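Local coordinates for chromosome partition protein Smc (Pyrococcus yayanosii, PDB 5XEI), which probably acts in chromosome condensation and partitioning as a homodimeric, DNA-binding SMC ATPase, represented here by its head domain and adjoining coiled-coil arm, at residues A170-K175 against N355-E360; A230-E235 against E274-E279. All blocks are in the same frame, centred on the assembly; numbering follows the deposited sequence.

Contact 1. Residues A170-K175 against N355-E360; sequences AEYDAK and NEIEKE
Tyr172 and Ile357 face each other where helices 170-246 and 321-383 run almost antiparallel, the local axes 9.5 Å apart at closest and inclined at 169°. Ile357 divides its two branches between successive turns of the partner helix. Its CG2, anti to the backbone N, meets the backbone of Tyr172, with CG2 to Tyr172 O at 3.4 Å; the Ile357 side chain crosses that of Lys175 at about a right angle, its CD1 3.8 Å from Lys175 CB. A branched aliphatic residue suits this buried place because it fills two positions at once. Tyrosine suits its own because the long flat ring reaches Glu360, whose CB is 3.4 Å from Tyr172 CE2, as well as Lys361 and Val364. Glu360 offers methylene carbon to the ring while its carboxylate stays at the partly exposed rim, OE1 in plane at the ring edge and the two planes 83° apart. Asp173 forms a salt bridge to Lys361. Consistent with the predicted coiled coil, the contact is held mainly by van der Waals contact, without a polar bond between the two segments; Lys175 NZ and Glu360 OE1, 6.6 Å apart, could attract only at long range.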
loop_
_atom_site.group_PDB
_atom_site.type_symbol
_atom_site.label_atom_id
_atom_site.label_comp_id
_atom_site.label_asym_id
_atom_site.label_seq_id
_atom_site.Cartn_x
_atom_site.Cartn_y
_atom_site.Cartn_z
ATOM N N ALA A 170 -10.206 -2.252 -2.895
ATOM C CA ALA A 170 -8.855 -2.643 -2.499
ATOM C C ALA A 170 -7.879 -2.528 -3.662
ATOM O O ALA A 170 -6.723 -2.125 -3.473
ATOM C CB ALA A 170 -8.843 -4.063 -1.954
ATOM N N GLU A 171 -8.322 -2.856 -4.874
ATOM C CA GLU A 171 -7.397 -2.822 -6.000
ATOM C C GLU A 171 -6.845 -1.419 -6.216
ATOM O O GLU A 171 -5.645 -1.242 -6.472
ATOM C CB GLU A 171 -8.099 -3.354 -7.240
ATOM C CG GLU A 171 -8.938 -4.569 -6.883
ATOM C CD GLU A 171 -9.795 -5.048 -8.020
ATOM O OE1 GLU A 171 -10.758 -4.333 -8.374
ATOM O OE2 GLU A 171 -9.506 -6.144 -8.552
ATOM N N TYR A 172 -7.703 -0.405 -6.072
ATOM C CA TYR A 172 -7.245 0.978 -6.145
ATOM C C TYR A 172 -6.336 1.316 -4.974
ATOM O O TYR A 172 -5.387 2.096 -5.123
ATOM C CB TYR A 172 -8.445 1.925 -6.186
ATOM C CG TYR A 172 -9.278 1.760 -7.422
ATOM C CD1 TYR A 172 -10.292 0.805 -7.479
ATOM C CD2 TYR A 172 -9.043 2.541 -8.548
ATOM C CE1 TYR A 172 -11.059 0.635 -8.628
ATOM C CE2 TYR A 172 -9.806 2.381 -9.704
ATOM C CZ TYR A 172 -10.812 1.426 -9.729
ATOM O OH TYR A 172 -11.571 1.244 -10.858
ATOM N N ASP A 173 -6.596 0.738 -3.797
ATOM C CA ASP A 173 -5.730 1.045 -2.661
ATOM C C ASP A 173 -4.341 0.437 -2.823
ATOM O O ASP A 173 -3.351 1.035 -2.382
ATOM C CB ASP A 173 -6.390 0.599 -1.367
ATOM C CG ASP A 173 -7.464 1.580 -0.897
ATOM O OD1 ASP A 173 -7.114 2.678 -0.398
ATOM O OD2 ASP A 173 -8.661 1.259 -1.037
ATOM N N ALA A 174 -4.235 -0.716 -3.487
ATOM C CA ALA A 174 -2.919 -1.263 -3.812
ATOM C C ALA A 174 -2.155 -0.349 -4.768
ATOM O O ALA A 174 -0.967 -0.081 -4.564
ATOM C CB ALA A 174 -3.060 -2.661 -4.406
ATOM N N LYS A 175 -2.810 0.132 -5.833
ATOM C CA LYS A 175 -2.136 1.071 -6.729
ATOM C C LYS A 175 -1.730 2.335 -5.981
ATOM O O LYS A 175 -0.554 2.712 -5.965
ATOM C CB LYS A 175 -3.018 1.415 -7.926
ATOM C CG LYS A 175 -3.114 0.301 -8.943
ATOM C CD LYS A 175 -3.707 0.812 -10.246
ATOM C CE LYS A 175 -3.577 -0.247 -11.332
ATOM N NZ LYS A 175 -4.070 0.242 -12.647
ATOM N N ASN A 355 -4.120 11.522 -7.164
ATOM C CA ASN A 355 -5.451 12.106 -7.121
ATOM C C ASN A 355 -6.409 11.404 -8.068
ATOM O O ASN A 355 -7.600 11.308 -7.775
ATOM C CB ASN A 355 -5.372 13.588 -7.427
ATOM C CG ASN A 355 -4.666 14.336 -6.347
ATOM O OD1 ASN A 355 -3.771 15.128 -6.607
ATOM N ND2 ASN A 355 -5.032 14.051 -5.108
ATOM N N GLU A 356 -5.918 10.902 -9.198
ATOM C CA GLU A 356 -6.777 10.112 -10.065
ATOM C C GLU A 356 -7.257 8.857 -9.360
ATOM O O GLU A 356 -8.426 8.471 -9.487
ATOM C CB GLU A 356 -6.042 9.755 -11.347
ATOM C CG GLU A 356 -6.166 10.840 -12.384
ATOM C CD GLU A 356 -7.628 11.165 -12.675
ATOM O OE1 GLU A 356 -7.976 12.372 -12.678
ATOM O OE2 GLU A 356 -8.427 10.214 -12.894
ATOM N N ILE A 357 -6.372 8.216 -8.592
ATOM C CA ILE A 357 -6.742 6.977 -7.924
ATOM C C ILE A 357 -7.856 7.226 -6.913
ATOM O O ILE A 357 -8.886 6.535 -6.917
ATOM C CB ILE A 357 -5.511 6.338 -7.267
ATOM C CG1 ILE A 357 -4.611 5.726 -8.335
ATOM C CG2 ILE A 357 -5.942 5.250 -6.322
ATOM C CD1 ILE A 357 -5.131 4.418 -8.885
ATOM N N GLU A 358 -7.673 8.214 -6.030
ATOM C CA GLU A 358 -8.668 8.440 -4.987
ATOM C C GLU A 358 -10.037 8.690 -5.593
ATOM O O GLU A 358 -11.044 8.162 -5.108
ATOM C CB GLU A 358 -8.277 9.613 -4.099
ATOM C CG GLU A 358 -6.945 9.458 -3.433
ATOM C CD GLU A 358 -6.393 10.790 -2.924
ATOM O OE1 GLU A 358 -6.815 11.850 -3.462
ATOM O OE2 GLU A 358 -5.523 10.772 -2.011
ATOM N N LYS A 359 -10.090 9.470 -6.671
ATOM C CA LYS A 359 -11.371 9.782 -7.273
ATOM C C LYS A 359 -11.962 8.579 -8.002
ATOM O O LYS A 359 -13.171 8.353 -7.925
ATOM C CB LYS A 359 -11.225 10.993 -8.189
ATOM C CG LYS A 359 -10.532 12.160 -7.496
ATOM C CD LYS A 359 -11.246 12.557 -6.174
ATOM C CE LYS A 359 -10.780 13.932 -5.644
ATOM N NZ LYS A 359 -9.283 14.126 -5.812
ATOM N N GLU A 360 -11.144 7.772 -8.672
ATOM C CA GLU A 360 -11.650 6.497 -9.168
ATOM C C GLU A 360 -12.198 5.647 -8.025
ATOM O O GLU A 360 -13.342 5.179 -8.075
ATOM C CB GLU A 360 -10.550 5.743 -9.896
ATOM C CG GLU A 360 -10.127 6.378 -11.182
ATOM C CD GLU A 360 -8.962 5.645 -11.803
ATOM O OE1 GLU A 360 -9.141 4.522 -12.329
ATOM O OE2 GLU A 360 -7.845 6.178 -11.723
#

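Contact 2. Residues A230-E235 against E274-E279; sequences ALLLGE and EEKRRE
Leu232 meets Lys276 across an antiparallel pairing of helices at the far part of the coiled-coil arm, in what is probably the joint, where the coiled coil of an Smc arm is interrupted by a small globular packing. Leu232 CD1 lies 3.5 Å from Lys276 CD and also against the backbone carbonyl of Lys276, and the two side chains cross at about a right angle. The torsion of Leu232 explains the approach: with CG anti to the backbone N (chi1 168°), the branched end is thrown across to helix 261-278. Leucine suits this buried place because its apolar end packs on the methylene chain of Lys276 and, beyond the two segments, on Leu280.

One turn further on, Glu235 lays OE1 against the aliphatic part of Lys276, 3.6 Å from CD. Lysine serves well here, offering methylenes to Leu232 and Glu235 while its amine goes elsewhere. Glu235 OE1 stays 5.5 Å from Lys276 NZ, so any attraction between them would act without direct contact.

Farther out, a loop residue, Leu280, and helix 298-315 enclose the first segment: Leu280 packs on Leu233 too, while Leu301 of that helix touches Ala230 and Leu231. Within the returning segment, Glu279 positions the lysine. The Lys276 chain bends beyond CG and carries NZ to Glu279 OE2, 2.9 Å away, in a salt bridge whose hydrogen bond is weak.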
loop_
_atom_site.group_PDB
_atom_site.type_symbol
_atom_site.label_atom_id
_atom_site.label_comp_id
_atom_site.label_asym_id
_atom_site.label_seq_id
_atom_site.Cartn_x
_atom_site.Cartn_y
_atom_site.Cartn_z
ATOM N N ALA A 230 62.521 42.909 -22.098
ATOM C CA ALA A 230 62.738 44.300 -22.490
ATOM C C ALA A 230 63.948 44.892 -21.783
ATOM O O ALA A 230 64.897 45.344 -22.431
ATOM C CB ALA A 230 61.495 45.136 -22.190
ATOM N N LEU A 231 63.926 44.908 -20.442
ATOM C CA LEU A 231 65.068 45.420 -19.686
ATOM C C LEU A 231 66.366 44.803 -20.175
ATOM O O LEU A 231 67.428 45.427 -20.093
ATOM C CB LEU A 231 64.894 45.144 -18.190
ATOM C CG LEU A 231 66.166 45.059 -17.332
ATOM C CD1 LEU A 231 66.802 46.422 -17.178
ATOM C CD2 LEU A 231 65.911 44.469 -15.974
ATOM N N LEU A 232 66.292 43.606 -20.738
ATOM C CA LEU A 232 67.509 42.928 -21.136
ATOM C C LEU A 232 67.989 43.370 -22.519
ATOM O O LEU A 232 69.195 43.551 -22.721
ATOM C CB LEU A 232 67.281 41.429 -21.056
ATOM C CG LEU A 232 68.325 40.556 -21.699
ATOM C CD1 LEU A 232 69.658 40.921 -21.133
ATOM C CD2 LEU A 232 67.989 39.214 -21.211
ATOM N N LEU A 233 67.081 43.570 -23.478
ATOM C CA LEU A 233 67.495 44.118 -24.768
ATOM C C LEU A 233 68.179 45.471 -24.589
ATOM O O LEU A 233 69.246 45.722 -25.161
ATOM C CB LEU A 233 66.291 44.228 -25.698
ATOM C CG LEU A 233 65.783 42.880 -26.199
ATOM C CD1 LEU A 233 64.471 42.995 -26.963
ATOM C CD2 LEU A 233 66.842 42.263 -27.065
ATOM N N GLY A 234 67.586 46.346 -23.776
ATOM C CA GLY A 234 68.278 47.568 -23.403
ATOM C C GLY A 234 69.575 47.308 -22.662
ATOM O O GLY A 234 70.579 47.982 -22.906
ATOM N N GLU A 235 69.584 46.308 -21.769
ATOM C CA GLU A 235 70.750 46.022 -20.928
ATOM C C GLU A 235 72.023 45.719 -21.722
ATOM O O GLU A 235 73.095 45.630 -21.105
ATOM C CB GLU A 235 70.476 44.840 -19.977
ATOM C CG GLU A 235 70.248 45.194 -18.492
ATOM C CD GLU A 235 70.154 43.951 -17.575
ATOM O OE1 GLU A 235 70.227 42.813 -18.088
ATOM O OE2 GLU A 235 70.007 44.104 -16.336
ATOM N N GLU A 274 78.797 39.336 -22.954
ATOM C CA GLU A 274 78.628 38.110 -23.742
ATOM C C GLU A 274 77.384 37.328 -23.381
ATOM O O GLU A 274 76.586 36.939 -24.244
ATOM C CB GLU A 274 79.803 37.159 -23.533
ATOM C CG GLU A 274 80.276 37.189 -22.078
ATOM C CD GLU A 274 81.625 36.501 -21.855
ATOM O OE1 GLU A 274 81.644 35.386 -21.287
ATOM O OE2 GLU A 274 82.668 37.013 -22.319
ATOM N N GLU A 275 77.231 37.089 -22.086
ATOM C CA GLU A 275 76.243 36.128 -21.657
ATOM C C GLU A 275 74.860 36.773 -21.541
ATOM O O GLU A 275 73.854 36.120 -21.847
ATOM C CB GLU A 275 76.731 35.470 -20.368
ATOM C CG GLU A 275 76.511 33.982 -20.393
ATOM C CD GLU A 275 75.074 33.668 -20.052
ATOM O OE1 GLU A 275 74.444 34.548 -19.441
ATOM O OE2 GLU A 275 74.564 32.584 -20.415
ATOM N N LYS A 276 74.781 38.066 -21.192
ATOM C CA LYS A 276 73.489 38.738 -21.302
ATOM C C LYS A 276 73.090 39.028 -22.758
ATOM O O LYS A 276 72.092 39.719 -22.966
ATOM C CB LYS A 276 73.482 40.027 -20.457
ATOM C CG LYS A 276 73.149 39.816 -18.946
ATOM C CD LYS A 276 71.665 39.557 -18.629
ATOM C CE LYS A 276 71.433 38.654 -17.414
ATOM N NZ LYS A 276 70.765 37.362 -17.771
ATOM N N ARG A 277 73.828 38.536 -23.764
ATOM C CA ARG A 277 73.345 38.464 -25.146
ATOM C C ARG A 277 72.873 37.059 -25.463
ATOM O O ARG A 277 71.766 36.846 -25.972
ATOM C CB ARG A 277 74.434 38.784 -26.184
ATOM C CG ARG A 277 75.571 39.684 -25.847
ATOM C CD ARG A 277 76.529 39.850 -27.047
ATOM N NE ARG A 277 77.319 38.696 -27.189
ATOM C CZ ARG A 277 78.575 38.650 -27.013
ATOM N NH1 ARG A 277 79.210 39.707 -26.724
ATOM N NH2 ARG A 277 79.207 37.552 -27.150
ATOM N N ARG A 278 73.759 36.102 -25.210
ATOM C CA ARG A 278 73.446 34.697 -25.388
ATOM C C ARG A 278 72.267 34.267 -24.522
ATOM O O ARG A 278 71.585 33.286 -24.838
ATOM C CB ARG A 278 74.699 33.890 -25.081
ATOM C CG ARG A 278 74.496 32.450 -24.820
ATOM C CD ARG A 278 75.243 32.075 -23.576
ATOM N NE ARG A 278 75.136 30.646 -23.393
ATOM C CZ ARG A 278 74.542 30.062 -22.363
ATOM N NH1 ARG A 278 73.987 30.769 -21.387
ATOM N NH2 ARG A 278 74.488 28.751 -22.334
ATOM N N GLU A 279 71.993 35.009 -23.449
ATOM C CA GLU A 279 70.846 34.719 -22.596
ATOM C C GLU A 279 69.539 34.731 -23.380
ATOM O O GLU A 279 68.636 33.926 -23.108
ATOM C CB GLU A 279 70.807 35.747 -21.473
ATOM C CG GLU A 279 70.216 35.294 -20.165
ATOM C CD GLU A 279 68.858 35.903 -19.957
ATOM O OE1 GLU A 279 68.294 36.343 -20.974
ATOM O OE2 GLU A 279 68.382 35.985 -18.805
#

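Contacts 1 and 2 share helix 170-246, which leaves the head near contact 1 and reaches contact 2 along the arm, so their centres are 88 Å apart and their nearest atoms about 74 Å. In sequence, contact 2 is nested within the loop closed by contact 1. The outgoing helix has a different partner at each place: helix 321-383 at 355-360, helix 261-278 at 274-279. Both pairings are antiparallel, as expected of an arm whose chain goes out and returns. Neither lies at the predicted ATP site, residues 34-41, in the head; they belong to the arm that extends from that ATPase domain.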